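Local coordinates for protein insecticidal Delta-Endotoxin Cry8Ea1 (Bacillus Thuringiensis, PDB 3EB7) that kills larvae of the soil pest Holotrichia parallela, probably by binding gut cells and forming pores in their membranes as other three-domain Cry toxins do, at residues T281-Y286 and H304-Q309; Q316-G321 and L416-F421; I476-S481 and I564-F569; C506-F511 and G575-I580. One frame throughout, in Å; residues are numbered along the deposited sequence.

How the interactions relate
The four contacts fall into two pairs, one in the middle beta-prism domain and one in the C-terminal beta-sandwich. Interactions 1 and 2 have centres 6 Å apart and share a sheet: strand 296-310 lies between 278-292 and 316-321, with Ser-307 OG 2.6 Å from Thr-317 OG1, and interaction 2 packs this sheet against strand 414-422. Interactions 3 and 4 lie 8 Å apart, centre to centre, and meet where Phe-478 N comes within 2.7 Å of Val-578 O. Between the pairs no atoms touch; interactions 1 and 3 approach to about 14 Å at their nearest atoms. An acetate ion, probably from crystallisation, sits about 5 Å from the Ser-307 side chain.

Interaction 1: T281-Y286 and H304-Q309; sequences TRLSIY and HQISSQ
Thr-281 and Ser-307 meet at a classic beta bulge in the antiparallel hairpin of strands 278-292 and 296-310, which belongs to the beta-prism domain of the toxin. Thr-281 and Arg-282 both face Ser-307. The carbonyl O of Ser-307 accepts the N-H of Thr-281 at 2.8 Å, from a donor standing 35° out of the carbonyl plane, and also takes a weak bond from Arg-282 N. Thr-281 OG1 sits between its own N and carbonyl carbon (chi1 63°), which sets it 3.3 Å from Ser-307 CB and sends CG2 to within 3.8 Å of Gln-309 CB. Ser-307 OG turns to Thr-317 on the next strand.

Past the bulge the pairing is regular. Gln-305 and Ser-284 form a hydrogen-bonded pair, Ser-284 N to Gln-305 O at 2.8 Å and Gln-305 N to Ser-284 O at 2.9 Å, with both donors in the carbonyl planes. The extended side chain of Gln-305 runs past Tyr-286, its amide turned 67° from the ring, while the ring presents its edge to His-304 CA.

His-304 lies on the other face of the sheet, together with Leu-283, whose CD2 touches His-304 CD2 at 3.6 Å. Both imidazole nitrogens are bonded, NE2 to Val-419 O and ND1 to Trp-301, and this fixes the rotation of the ring. At the Tyr-286 end a single water joins the side chains, 3.0 Å from Tyr-286 OH and donating to Gln-305 OE1 at 2.6 Å.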
loop_
_atom_site.group_PDB
_atom_site.type_symbol
_atom_site.label_atom_id
_atom_site.label_comp_id
_atom_site.label_asym_id
_atom_site.label_seq_id
_atom_site.Cartn_x
_atom_site.Cartn_y
_atom_site.Cartn_z
ATOM N N THR A 281 -7.520 10.568 -16.024
ATOM C CA THR A 281 -7.470 10.759 -17.490
ATOM C C THR A 281 -7.405 12.229 -17.955
ATOM O O THR A 281 -6.858 12.552 -19.014
ATOM C CB THR A 281 -8.659 10.064 -18.198
ATOM O OG1 THR A 281 -9.877 10.660 -17.767
ATOM C CG2 THR A 281 -8.670 8.554 -17.903
ATOM N N ARG A 282 -7.942 13.135 -17.158
ATOM C CA ARG A 282 -7.922 14.539 -17.538
ATOM C C ARG A 282 -8.086 15.411 -16.313
ATOM O O ARG A 282 -8.788 15.027 -15.371
ATOM C CB ARG A 282 -9.028 14.802 -18.562
ATOM C CG ARG A 282 -8.817 16.056 -19.392
ATOM C CD ARG A 282 -9.739 16.137 -20.625
ATOM N NE ARG A 282 -9.374 17.317 -21.436
ATOM C CZ ARG A 282 -8.376 17.344 -22.325
ATOM N NH1 ARG A 282 -7.662 16.233 -22.572
ATOM N NH2 ARG A 282 -8.104 18.481 -22.974
ATOM N N LEU A 283 -7.410 16.564 -16.292
ATOM C CA LEU A 283 -7.646 17.566 -15.216
ATOM C C LEU A 283 -7.773 18.956 -15.824
ATOM O O LEU A 283 -6.914 19.339 -16.616
ATOM C CB LEU A 283 -6.435 17.603 -14.289
ATOM C CG LEU A 283 -6.483 17.789 -12.775
ATOM C CD1 LEU A 283 -5.313 18.650 -12.406
ATOM C CD2 LEU A 283 -7.750 18.352 -12.269
ATOM N N SER A 284 -8.806 19.708 -15.472
ATOM C CA SER A 284 -8.869 21.131 -15.838
ATOM C C SER A 284 -8.752 21.952 -14.588
ATOM O O SER A 284 -9.479 21.691 -13.661
ATOM C CB SER A 284 -10.199 21.530 -16.514
ATOM O OG SER A 284 -10.365 20.846 -17.719
ATOM N N ILE A 285 -7.849 22.938 -14.570
ATOM C CA ILE A 285 -7.653 23.771 -13.367
ATOM C C ILE A 285 -8.172 25.181 -13.676
ATOM O O ILE A 285 -7.842 25.758 -14.702
ATOM C CB ILE A 285 -6.161 23.813 -12.948
ATOM C CG1 ILE A 285 -5.606 22.399 -12.758
ATOM C CG2 ILE A 285 -5.908 24.741 -11.729
ATOM C CD1 ILE A 285 -4.055 22.330 -12.629
ATOM N N TYR A 286 -9.000 25.721 -12.801
ATOM C CA TYR A 286 -9.570 27.043 -12.963
ATOM C C TYR A 286 -8.834 27.999 -12.005
ATOM O O TYR A 286 -8.634 27.697 -10.819
ATOM C CB TYR A 286 -11.095 26.996 -12.696
ATOM C CG TYR A 286 -11.813 26.097 -13.697
ATOM C CD1 TYR A 286 -11.881 24.712 -13.522
ATOM C CD2 TYR A 286 -12.387 26.633 -14.834
ATOM C CE1 TYR A 286 -12.494 23.864 -14.497
ATOM C CE2 TYR A 286 -13.008 25.821 -15.793
ATOM C CZ TYR A 286 -13.054 24.443 -15.627
ATOM O OH TYR A 286 -13.684 23.698 -16.600
ATOM N N HIS A 304 -11.367 22.865 -9.935
ATOM C CA HIS A 304 -10.913 21.961 -10.995
ATOM C C HIS A 304 -11.991 20.979 -11.383
ATOM O O HIS A 304 -12.964 20.755 -10.664
ATOM C CB HIS A 304 -9.617 21.214 -10.617
ATOM C CG HIS A 304 -9.756 20.250 -9.478
ATOM N ND1 HIS A 304 -9.618 20.629 -8.158
ATOM C CD2 HIS A 304 -9.977 18.912 -9.464
ATOM C CE1 HIS A 304 -9.783 19.574 -7.380
ATOM N NE2 HIS A 304 -9.972 18.512 -8.145
ATOM N N GLN A 305 -11.788 20.392 -12.542
ATOM C CA GLN A 305 -12.647 19.367 -13.080
ATOM C C GLN A 305 -11.729 18.182 -13.325
ATOM O O GLN A 305 -10.671 18.311 -13.923
ATOM C CB GLN A 305 -13.285 19.891 -14.376
ATOM C CG GLN A 305 -14.576 19.227 -14.714
ATOM C CD GLN A 305 -14.946 19.311 -16.181
ATOM O OE1 GLN A 305 -15.979 19.852 -16.514
ATOM N NE2 GLN A 305 -14.123 18.759 -17.053
ATOM N N ILE A 306 -12.082 17.029 -12.823
ATOM C CA ILE A 306 -11.183 15.893 -12.902
ATOM C C ILE A 306 -11.910 14.690 -13.468
ATOM O O ILE A 306 -13.048 14.414 -13.091
ATOM C CB ILE A 306 -10.522 15.566 -11.502
ATOM C CG1 ILE A 306 -9.559 14.362 -11.617
ATOM C CG2 ILE A 306 -11.592 15.349 -10.392
ATOM C CD1 ILE A 306 -8.621 14.231 -10.432
ATOM N N SER A 307 -11.254 13.979 -14.384
ATOM C CA SER A 307 -11.810 12.760 -14.955
ATOM C C SER A 307 -10.904 11.613 -14.603
ATOM O O SER A 307 -9.658 11.736 -14.662
ATOM C CB SER A 307 -11.951 12.859 -16.484
ATOM O OG SER A 307 -12.859 13.882 -16.876
ATOM N N SER A 308 -11.536 10.496 -14.234
ATOM C CA SER A 308 -10.855 9.207 -14.020
ATOM C C SER A 308 -11.646 8.043 -14.591
ATOM O O SER A 308 -12.849 8.156 -14.940
ATOM C CB SER A 308 -10.626 8.955 -12.527
ATOM O OG SER A 308 -11.831 9.124 -11.798
ATOM N N GLN A 309 -10.982 6.894 -14.592
ATOM C CA GLN A 309 -11.456 5.719 -15.262
ATOM C C GLN A 309 -10.912 4.461 -14.614
ATOM O O GLN A 309 -9.697 4.304 -14.553
ATOM C CB GLN A 309 -10.948 5.768 -16.713
ATOM C CG GLN A 309 -11.748 4.909 -17.594
ATOM C CD GLN A 309 -11.117 4.697 -18.941
ATOM O OE1 GLN A 309 -11.558 3.844 -19.701
ATOM N NE2 GLN A 309 -10.111 5.468 -19.255
HETATM O O HOH W 1 -15.899 22.163 -15.366
#

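Interaction 2: Q316-G321 and L416-F421; sequences QTQTYG and LNYVTF
Gln-316 meets Tyr-418 through a water: the water donates to Gln-316 O at 3.1 Å and lies 2.8 Å from Tyr-418 OH, in the plane of the tyrosine ring. Two residues on, Gln-318 directs its CB at the partner strand. A chi1 of -36° puts its CG beside the backbone N and 3.3 Å from Tyr-418 OH, and the bend at chi2 carries the amide past the hydroxyl.

Tyr-320 buries more surface here than any other residue. Its side chain runs alongside that of Thr-420, pointing the same way, and Thr-420 CA stands over one ring face, 4.2 Å from the centroid and offset toward the rim, in a CH-pi contact. At the root of the ring Tyr-320 CB packs on Phe-421 CB at 3.8 Å; at the far end its OH touches Thr-420 CG2 and comes to the edge of the Tyr-418 ring, 3.7 Å from CE2. The two tyrosines cross at about a right angle. His-304 meets the Tyr-320 ring with its own plane turned only about 20° from it. Gly-321 lays CA 3.9 Å from Phe-421 CD2, while Trp-301 stacks on the phenylalanine.

The strands belong to different sheets of the beta-prism, their axes 6.8 Å apart at an angle of 41°. Direct contacts are van der Waals and CH-pi, centred on the Tyr-320 ring; the water between Gln-316 O and Tyr-418 OH gives a polar link, beside the bond from His-304 NE2 to Val-419 O.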
loop_
_atom_site.group_PDB
_atom_site.type_symbol
_atom_site.label_atom_id
_atom_site.label_comp_id
_atom_site.label_asym_id
_atom_site.label_seq_id
_atom_site.Cartn_x
_atom_site.Cartn_y
_atom_site.Cartn_z
ATOM N N GLN A 316 -15.548 8.880 -15.447
ATOM C CA GLN A 316 -16.410 9.729 -14.624
ATOM C C GLN A 316 -15.717 11.078 -14.415
ATOM O O GLN A 316 -14.487 11.148 -14.358
ATOM C CB GLN A 316 -16.718 9.035 -13.288
ATOM C CG GLN A 316 -16.698 9.971 -12.042
ATOM C CD GLN A 316 -16.456 9.217 -10.707
ATOM O OE1 GLN A 316 -17.368 8.540 -10.168
ATOM N NE2 GLN A 316 -15.234 9.345 -10.165
ATOM N N THR A 317 -16.517 12.134 -14.319
ATOM C CA THR A 317 -16.008 13.457 -14.175
ATOM C C THR A 317 -16.662 14.132 -12.997
ATOM O O THR A 317 -17.891 14.184 -12.913
ATOM C CB THR A 317 -16.204 14.296 -15.459
ATOM O OG1 THR A 317 -15.472 13.709 -16.534
ATOM C CG2 THR A 317 -15.690 15.695 -15.281
ATOM N N GLN A 318 -15.845 14.638 -12.071
ATOM C CA GLN A 318 -16.368 15.445 -10.978
ATOM C C GLN A 318 -15.727 16.830 -10.991
ATOM O O GLN A 318 -14.674 17.058 -11.586
ATOM C CB GLN A 318 -16.190 14.764 -9.605
ATOM C CG GLN A 318 -16.341 13.216 -9.590
ATOM C CD GLN A 318 -17.799 12.645 -9.551
ATOM O OE1 GLN A 318 -18.813 13.380 -9.433
ATOM N NE2 GLN A 318 -17.894 11.303 -9.647
ATOM N N THR A 319 -16.385 17.746 -10.306
ATOM C CA THR A 319 -16.039 19.142 -10.254
ATOM C C THR A 319 -15.769 19.473 -8.804
ATOM O O THR A 319 -16.427 18.916 -7.915
ATOM C CB THR A 319 -17.246 19.929 -10.806
ATOM O OG1 THR A 319 -16.972 20.277 -12.159
ATOM C CG2 THR A 319 -17.536 21.167 -10.055
ATOM N N TYR A 320 -14.799 20.366 -8.572
ATOM C CA TYR A 320 -14.480 20.889 -7.236
ATOM C C TYR A 320 -14.204 22.359 -7.289
ATOM O O TYR A 320 -13.565 22.823 -8.229
ATOM C CB TYR A 320 -13.206 20.234 -6.684
ATOM C CG TYR A 320 -13.369 18.793 -6.310
ATOM C CD1 TYR A 320 -13.712 18.447 -5.009
ATOM C CD2 TYR A 320 -13.172 17.772 -7.244
ATOM C CE1 TYR A 320 -13.831 17.141 -4.634
ATOM C CE2 TYR A 320 -13.316 16.443 -6.870
ATOM C CZ TYR A 320 -13.665 16.158 -5.569
ATOM O OH TYR A 320 -13.818 14.871 -5.152
ATOM N N GLY A 321 -14.669 23.074 -6.274
ATOM C CA GLY A 321 -14.370 24.483 -6.114
ATOM C C GLY A 321 -15.161 25.368 -7.051
ATOM O O GLY A 321 -16.315 25.061 -7.386
ATOM N N LEU A 416 0.155 9.730 -9.351
ATOM C CA LEU A 416 -0.978 10.592 -8.987
ATOM C C LEU A 416 -2.275 9.923 -9.450
ATOM O O LEU A 416 -2.379 9.495 -10.613
ATOM C CB LEU A 416 -0.869 12.002 -9.593
ATOM C CG LEU A 416 -1.975 13.011 -9.198
ATOM C CD1 LEU A 416 -1.897 13.274 -7.685
ATOM C CD2 LEU A 416 -1.848 14.328 -10.000
ATOM N N ASN A 417 -3.255 9.862 -8.548
ATOM C CA ASN A 417 -4.507 9.217 -8.828
ATOM C C ASN A 417 -5.678 10.199 -8.892
ATOM O O ASN A 417 -6.566 10.056 -9.730
ATOM C CB ASN A 417 -4.770 8.129 -7.764
ATOM C CG ASN A 417 -6.091 7.362 -7.982
ATOM O OD1 ASN A 417 -6.597 7.241 -9.095
ATOM N ND2 ASN A 417 -6.642 6.868 -6.917
ATOM N N TYR A 418 -5.699 11.188 -8.012
ATOM C CA TYR A 418 -6.843 12.051 -7.897
ATOM C C TYR A 418 -6.466 13.347 -7.168
ATOM O O TYR A 418 -5.407 13.434 -6.526
ATOM C CB TYR A 418 -7.961 11.296 -7.147
ATOM C CG TYR A 418 -9.362 11.651 -7.609
ATOM C CD1 TYR A 418 -9.890 11.112 -8.793
ATOM C CD2 TYR A 418 -10.157 12.528 -6.861
ATOM C CE1 TYR A 418 -11.193 11.468 -9.216
ATOM C CE2 TYR A 418 -11.456 12.877 -7.269
ATOM C CZ TYR A 418 -11.951 12.352 -8.437
ATOM O OH TYR A 418 -13.210 12.710 -8.835
ATOM N N VAL A 419 -7.345 14.348 -7.286
ATOM C CA VAL A 419 -7.268 15.625 -6.588
ATOM C C VAL A 419 -8.642 16.009 -6.013
ATOM O O VAL A 419 -9.642 16.106 -6.749
ATOM C CB VAL A 419 -6.812 16.766 -7.541
ATOM C CG1 VAL A 419 -6.408 18.000 -6.748
ATOM C CG2 VAL A 419 -5.621 16.332 -8.445
ATOM N N THR A 420 -8.684 16.233 -4.691
ATOM C CA THR A 420 -9.843 16.815 -4.005
ATOM C C THR A 420 -9.488 18.226 -3.535
ATOM O O THR A 420 -8.336 18.645 -3.631
ATOM C CB THR A 420 -10.286 15.963 -2.825
ATOM O OG1 THR A 420 -9.195 15.853 -1.890
ATOM C CG2 THR A 420 -10.676 14.570 -3.338
ATOM N N PHE A 421 -10.461 18.968 -3.025
ATOM C CA PHE A 421 -10.257 20.395 -2.859
ATOM C C PHE A 421 -11.255 20.947 -1.853
ATOM O O PHE A 421 -12.365 20.417 -1.739
ATOM C CB PHE A 421 -10.399 21.045 -4.256
ATOM C CG PHE A 421 -10.066 22.517 -4.328
ATOM C CD1 PHE A 421 -8.758 22.951 -4.462
ATOM C CD2 PHE A 421 -11.080 23.463 -4.368
ATOM C CE1 PHE A 421 -8.452 24.334 -4.535
ATOM C CE2 PHE A 421 -10.788 24.835 -4.459
ATOM C CZ PHE A 421 -9.477 25.271 -4.543
HETATM O O HOH W 2 -13.719 11.747 -11.384
HETATM O O HOH W 3 -14.787 12.972 -7.020
#

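Interaction 3: I476-S481 and I564-F569; sequences ISFNSS and ISVRNF
Phe-569 lies against the turn 479-481, where the chain passes from one sheet of the C-terminal beta-sandwich to the other: strand 476-478 pairs with 578-588, whereas the strand beginning at Gly-482 pairs with 559-567. From CB, which points at the turn, chi1 of -76° swings CG to the side of the backbone N, and the ring slides along the peptides of the turn. CD1 reaches the region of Asn-479 O and Ser-480 CA. CE1 goes deeper, 3.5 Å from Ser-480 N. At the tip, CZ lies 3.5 Å from Ser-480 O and 4.0 Å from Phe-478 CB, which sits at the ring edge, in its plane. On the way back CE2 passes Ser-480 C, and Ser-481 N stands over one face, displaced toward the rim. The ring thus rests on backbone more than on side chains, with Val-578 touching it from strand 578-588.

Deeper in the sandwich Phe-478 takes up Val-566. CG2 of the valine sits over one face of the phenylalanine ring, 4.0 Å from the centroid and 25° off the normal, nearest to Phe-478 CG and CD1. Val-566 CG2 also lies in the plane of the Phe-569 ring, so this one methyl sits over the face of Phe-478 and at the edge of Phe-569. Asn-479 turns away and gives its ND2 to Ser-576 O. Where the turn rejoins the strand, Ser-481 CA comes within 3.3 Å of Val-566 O in a CA-H...O contact, and its OG lies 3.6 Å from Arg-567 CA.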
loop_
_atom_site.group_PDB
_atom_site.type_symbol
_atom_site.label_atom_id
_atom_site.label_comp_id
_atom_site.label_asym_id
_atom_site.label_seq_id
_atom_site.Cartn_x
_atom_site.Cartn_y
_atom_site.Cartn_z
ATOM N N ILE A 476 -14.691 -6.192 -2.214
ATOM C CA ILE A 476 -16.087 -5.943 -2.601
ATOM C C ILE A 476 -16.969 -6.782 -1.657
ATOM O O ILE A 476 -16.658 -7.929 -1.408
ATOM C CB ILE A 476 -16.374 -6.226 -4.141
ATOM C CG1 ILE A 476 -15.487 -5.372 -5.074
ATOM C CG2 ILE A 476 -17.842 -5.996 -4.522
ATOM C CD1 ILE A 476 -15.467 -3.944 -4.742
ATOM N N SER A 477 -18.048 -6.197 -1.137
ATOM C CA SER A 477 -18.937 -6.839 -0.134
ATOM C C SER A 477 -20.307 -7.218 -0.704
ATOM O O SER A 477 -20.841 -6.497 -1.530
ATOM C CB SER A 477 -19.180 -5.896 1.059
ATOM O OG SER A 477 -17.943 -5.394 1.555
ATOM N N PHE A 478 -20.885 -8.329 -0.243
ATOM C CA PHE A 478 -22.277 -8.669 -0.576
ATOM C C PHE A 478 -23.057 -8.985 0.685
ATOM O O PHE A 478 -22.615 -9.786 1.492
ATOM C CB PHE A 478 -22.346 -9.833 -1.556
ATOM C CG PHE A 478 -21.531 -9.614 -2.794
ATOM C CD1 PHE A 478 -20.180 -9.972 -2.833
ATOM C CD2 PHE A 478 -22.095 -9.024 -3.918
ATOM C CE1 PHE A 478 -19.406 -9.719 -3.971
ATOM C CE2 PHE A 478 -21.323 -8.790 -5.075
ATOM C CZ PHE A 478 -19.985 -9.131 -5.099
ATOM N N ASN A 479 -24.182 -8.293 0.871
ATOM C CA ASN A 479 -25.155 -8.630 1.904
ATOM C C ASN A 479 -26.246 -9.542 1.335
ATOM O O ASN A 479 -27.075 -10.050 2.067
ATOM C CB ASN A 479 -25.793 -7.372 2.503
ATOM C CG ASN A 479 -24.835 -6.587 3.381
ATOM O OD1 ASN A 479 -24.660 -5.378 3.191
ATOM N ND2 ASN A 479 -24.228 -7.258 4.354
ATOM N N SER A 480 -26.205 -9.760 0.027
ATOM C CA SER A 480 -27.095 -10.673 -0.678
ATOM C C SER A 480 -26.457 -10.983 -2.011
ATOM O O SER A 480 -25.385 -10.475 -2.317
ATOM C CB SER A 480 -28.473 -10.020 -0.908
ATOM O OG SER A 480 -28.351 -8.876 -1.748
ATOM N N SER A 481 -27.130 -11.797 -2.811
ATOM C CA SER A 481 -26.605 -12.305 -4.056
ATOM C C SER A 481 -26.209 -11.201 -4.991
ATOM O O SER A 481 -26.942 -10.226 -5.154
ATOM C CB SER A 481 -27.676 -13.159 -4.749
ATOM O OG SER A 481 -28.074 -14.188 -3.879
ATOM N N ILE A 564 -16.938 -12.688 -10.881
ATOM C CA ILE A 564 -17.235 -13.604 -9.807
ATOM C C ILE A 564 -18.667 -13.352 -9.393
ATOM O O ILE A 564 -19.081 -12.198 -9.211
ATOM C CB ILE A 564 -16.263 -13.438 -8.583
ATOM C CG1 ILE A 564 -14.775 -13.622 -8.963
ATOM C CG2 ILE A 564 -16.636 -14.390 -7.434
ATOM C CD1 ILE A 564 -14.457 -14.852 -9.793
ATOM N N SER A 565 -19.432 -14.434 -9.270
ATOM C CA SER A 565 -20.832 -14.348 -8.844
ATOM C C SER A 565 -21.046 -15.116 -7.552
ATOM O O SER A 565 -20.546 -16.253 -7.416
ATOM C CB SER A 565 -21.728 -14.923 -9.942
ATOM O OG SER A 565 -21.673 -14.098 -11.101
ATOM N N VAL A 566 -21.755 -14.492 -6.602
ATOM C CA VAL A 566 -22.149 -15.155 -5.354
ATOM C C VAL A 566 -23.700 -15.178 -5.165
ATOM O O VAL A 566 -24.424 -14.235 -5.555
ATOM C CB VAL A 566 -21.387 -14.642 -4.065
ATOM C CG1 VAL A 566 -19.860 -14.760 -4.235
ATOM C CG2 VAL A 566 -21.825 -13.225 -3.663
ATOM N N ARG A 567 -24.171 -16.260 -4.548
ATOM C CA ARG A 567 -25.547 -16.702 -4.623
ATOM C C ARG A 567 -25.874 -17.638 -3.434
ATOM O O ARG A 567 -24.967 -18.189 -2.800
ATOM C CB ARG A 567 -25.645 -17.492 -5.925
ATOM C CG ARG A 567 -26.986 -17.688 -6.486
ATOM C CD ARG A 567 -26.865 -18.389 -7.812
ATOM N NE ARG A 567 -26.174 -17.529 -8.761
ATOM C CZ ARG A 567 -25.632 -17.926 -9.916
ATOM N NH1 ARG A 567 -25.686 -19.207 -10.296
ATOM N NH2 ARG A 567 -25.019 -17.029 -10.692
ATOM N N ASN A 568 -27.166 -17.806 -3.151
ATOM C CA ASN A 568 -27.673 -18.873 -2.276
ATOM C C ASN A 568 -27.021 -18.863 -0.906
ATOM O O ASN A 568 -26.368 -19.826 -0.496
ATOM C CB ASN A 568 -27.498 -20.246 -2.979
ATOM C CG ASN A 568 -28.379 -21.358 -2.377
ATOM O OD1 ASN A 568 -29.383 -21.087 -1.693
ATOM N ND2 ASN A 568 -28.010 -22.617 -2.644
ATOM N N PHE A 569 -27.172 -17.742 -0.215
ATOM C CA PHE A 569 -26.585 -17.537 1.098
ATOM C C PHE A 569 -27.277 -18.463 2.112
ATOM O O PHE A 569 -28.509 -18.515 2.141
ATOM C CB PHE A 569 -26.780 -16.081 1.532
ATOM C CG PHE A 569 -25.849 -15.069 0.859
ATOM C CD1 PHE A 569 -25.608 -13.826 1.467
ATOM C CD2 PHE A 569 -25.217 -15.337 -0.360
ATOM C CE1 PHE A 569 -24.779 -12.878 0.847
ATOM C CE2 PHE A 569 -24.402 -14.397 -0.976
ATOM C CZ PHE A 569 -24.198 -13.170 -0.379
#

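Interaction 4: C506-F511 and G575-I580; sequences CSSVDF and GSVVYI
Cys-506 and Tyr-579 grip each other through two backbone hydrogen bonds, Cys-506 N to Tyr-579 O at 3.0 Å and Tyr-579 N to Cys-506 O at 2.7 Å. One step on, Ser-507 and Val-578 form the non-hydrogen-bonded pair, and Ser-508 N then reaches Val-577 O at 3.1 Å. The Ser-508 side chain adds a bond of its own: with chi1 at 54°, OG donates to Gly-575 O at 3.0 Å, tilted 33° from the carbonyl plane.

Both methyls of Val-578 lie on the Phe-511 ring, CG1 over its face 4.1 Å from the centroid in a CH-pi contact; CG2 also meets Val-509 CG2 at 4.0 Å. These side chains face the interior of the beta-sandwich, where strands 498-507 and 578-588 are antiparallel neighbours in one sheet and Phe-511 opens a strand of the other.

The turn 508-510, between strands 498-507 and 511-517, is braced from within, Ser-507 OG donating to Val-509 O at 2.7 Å. Outside it, Asp-510 N bonds Ser-570 OG, Ser-576 OG is held by Val-573 O, and Tyr-505 meets the Phe-511 ring edge-to-face.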
loop_
_atom_site.group_PDB
_atom_site.type_symbol
_atom_site.label_atom_id
_atom_site.label_comp_id
_atom_site.label_asym_id
_atom_site.label_seq_id
_atom_site.Cartn_x
_atom_site.Cartn_y
_atom_site.Cartn_z
ATOM N N CYS A 506 -13.887 -13.619 2.835
ATOM C CA CYS A 506 -14.291 -13.768 4.206
ATOM C C CYS A 506 -15.831 -13.695 4.187
ATOM O O CYS A 506 -16.402 -12.792 3.533
ATOM C CB CYS A 506 -13.673 -12.650 5.046
ATOM S SG CYS A 506 -14.263 -12.600 6.763
ATOM N N SER A 507 -16.508 -14.631 4.866
ATOM C CA SER A 507 -17.983 -14.540 5.021
ATOM C C SER A 507 -18.481 -15.043 6.359
ATOM O O SER A 507 -17.829 -15.856 6.988
ATOM C CB SER A 507 -18.708 -15.300 3.928
ATOM O OG SER A 507 -18.351 -16.662 3.967
ATOM N N SER A 508 -19.630 -14.516 6.785
ATOM C CA SER A 508 -20.379 -15.010 7.932
ATOM C C SER A 508 -21.386 -16.102 7.506
ATOM O O SER A 508 -22.095 -16.642 8.346
ATOM C CB SER A 508 -21.134 -13.853 8.597
ATOM O OG SER A 508 -21.939 -13.172 7.636
ATOM N N VAL A 509 -21.441 -16.421 6.208
ATOM C CA VAL A 509 -22.420 -17.367 5.652
ATOM C C VAL A 509 -21.773 -18.331 4.659
ATOM O O VAL A 509 -20.713 -18.018 4.130
ATOM C CB VAL A 509 -23.623 -16.644 4.958
ATOM C CG1 VAL A 509 -24.430 -15.904 5.969
ATOM C CG2 VAL A 509 -23.167 -15.740 3.780
ATOM N N ASP A 510 -22.388 -19.500 4.435
ATOM C CA ASP A 510 -21.985 -20.400 3.342
ATOM C C ASP A 510 -22.703 -19.865 2.084
ATOM O O ASP A 510 -23.766 -19.292 2.217
ATOM C CB ASP A 510 -22.414 -21.873 3.556
ATOM C CG ASP A 510 -22.086 -22.439 4.958
ATOM O OD1 ASP A 510 -22.959 -23.190 5.514
ATOM O OD2 ASP A 510 -20.986 -22.182 5.514
ATOM N N PHE A 511 -22.148 -20.084 0.877
ATOM C CA PHE A 511 -22.653 -19.464 -0.352
ATOM C C PHE A 511 -22.186 -20.229 -1.577
ATOM O O PHE A 511 -21.168 -20.923 -1.561
ATOM C CB PHE A 511 -22.195 -17.979 -0.483
ATOM C CG PHE A 511 -20.699 -17.801 -0.491
ATOM C CD1 PHE A 511 -20.016 -17.572 -1.677
ATOM C CD2 PHE A 511 -19.947 -17.931 0.700
ATOM C CE1 PHE A 511 -18.601 -17.460 -1.673
ATOM C CE2 PHE A 511 -18.574 -17.811 0.702
ATOM C CZ PHE A 511 -17.902 -17.586 -0.495
ATOM N N GLY A 575 -26.406 -9.128 9.026
ATOM C CA GLY A 575 -24.980 -9.388 9.258
ATOM C C GLY A 575 -24.466 -10.368 8.232
ATOM O O GLY A 575 -23.259 -10.525 8.051
ATOM N N SER A 576 -25.386 -11.021 7.536
ATOM C CA SER A 576 -25.026 -11.933 6.462
ATOM C C SER A 576 -24.206 -11.186 5.397
ATOM O O SER A 576 -24.661 -10.183 4.860
ATOM C CB SER A 576 -26.294 -12.551 5.895
ATOM O OG SER A 576 -26.974 -13.221 6.955
ATOM N N VAL A 577 -22.990 -11.645 5.141
ATOM C CA VAL A 577 -22.052 -10.879 4.321
ATOM C C VAL A 577 -20.976 -11.804 3.743
ATOM O O VAL A 577 -20.481 -12.708 4.419
ATOM C CB VAL A 577 -21.439 -9.667 5.149
ATOM C CG1 VAL A 577 -20.385 -10.146 6.198
ATOM C CG2 VAL A 577 -20.870 -8.523 4.234
ATOM N N VAL A 578 -20.682 -11.615 2.463
ATOM C CA VAL A 578 -19.502 -12.159 1.800
ATOM C C VAL A 578 -18.598 -10.988 1.335
ATOM O O VAL A 578 -19.040 -10.132 0.546
ATOM C CB VAL A 578 -19.919 -13.001 0.572
ATOM C CG1 VAL A 578 -18.717 -13.666 -0.121
ATOM C CG2 VAL A 578 -20.954 -14.047 0.957
ATOM N N TYR A 579 -17.357 -10.948 1.825
ATOM C CA TYR A 579 -16.325 -10.052 1.278
ATOM C C TYR A 579 -15.462 -10.803 0.296
ATOM O O TYR A 579 -14.965 -11.888 0.620
ATOM C CB TYR A 579 -15.392 -9.555 2.362
ATOM C CG TYR A 579 -16.053 -8.828 3.467
ATOM C CD1 TYR A 579 -16.455 -9.511 4.585
ATOM C CD2 TYR A 579 -16.304 -7.448 3.390
ATOM C CE1 TYR A 579 -17.059 -8.887 5.614
ATOM C CE2 TYR A 579 -16.952 -6.793 4.439
ATOM C CZ TYR A 579 -17.310 -7.531 5.560
ATOM O OH TYR A 579 -17.922 -6.966 6.682
ATOM N N ILE A 580 -15.281 -10.255 -0.894
ATOM C CA ILE A 580 -14.345 -10.835 -1.873
ATOM C C ILE A 580 -13.099 -9.946 -2.045
ATOM O O ILE A 580 -13.204 -8.771 -2.352
ATOM C CB ILE A 580 -15.028 -11.138 -3.219
ATOM C CG1 ILE A 580 -16.208 -12.095 -2.987
ATOM C CG2 ILE A 580 -14.003 -11.744 -4.211
ATOM C CD1 ILE A 580 -16.892 -12.477 -4.282
#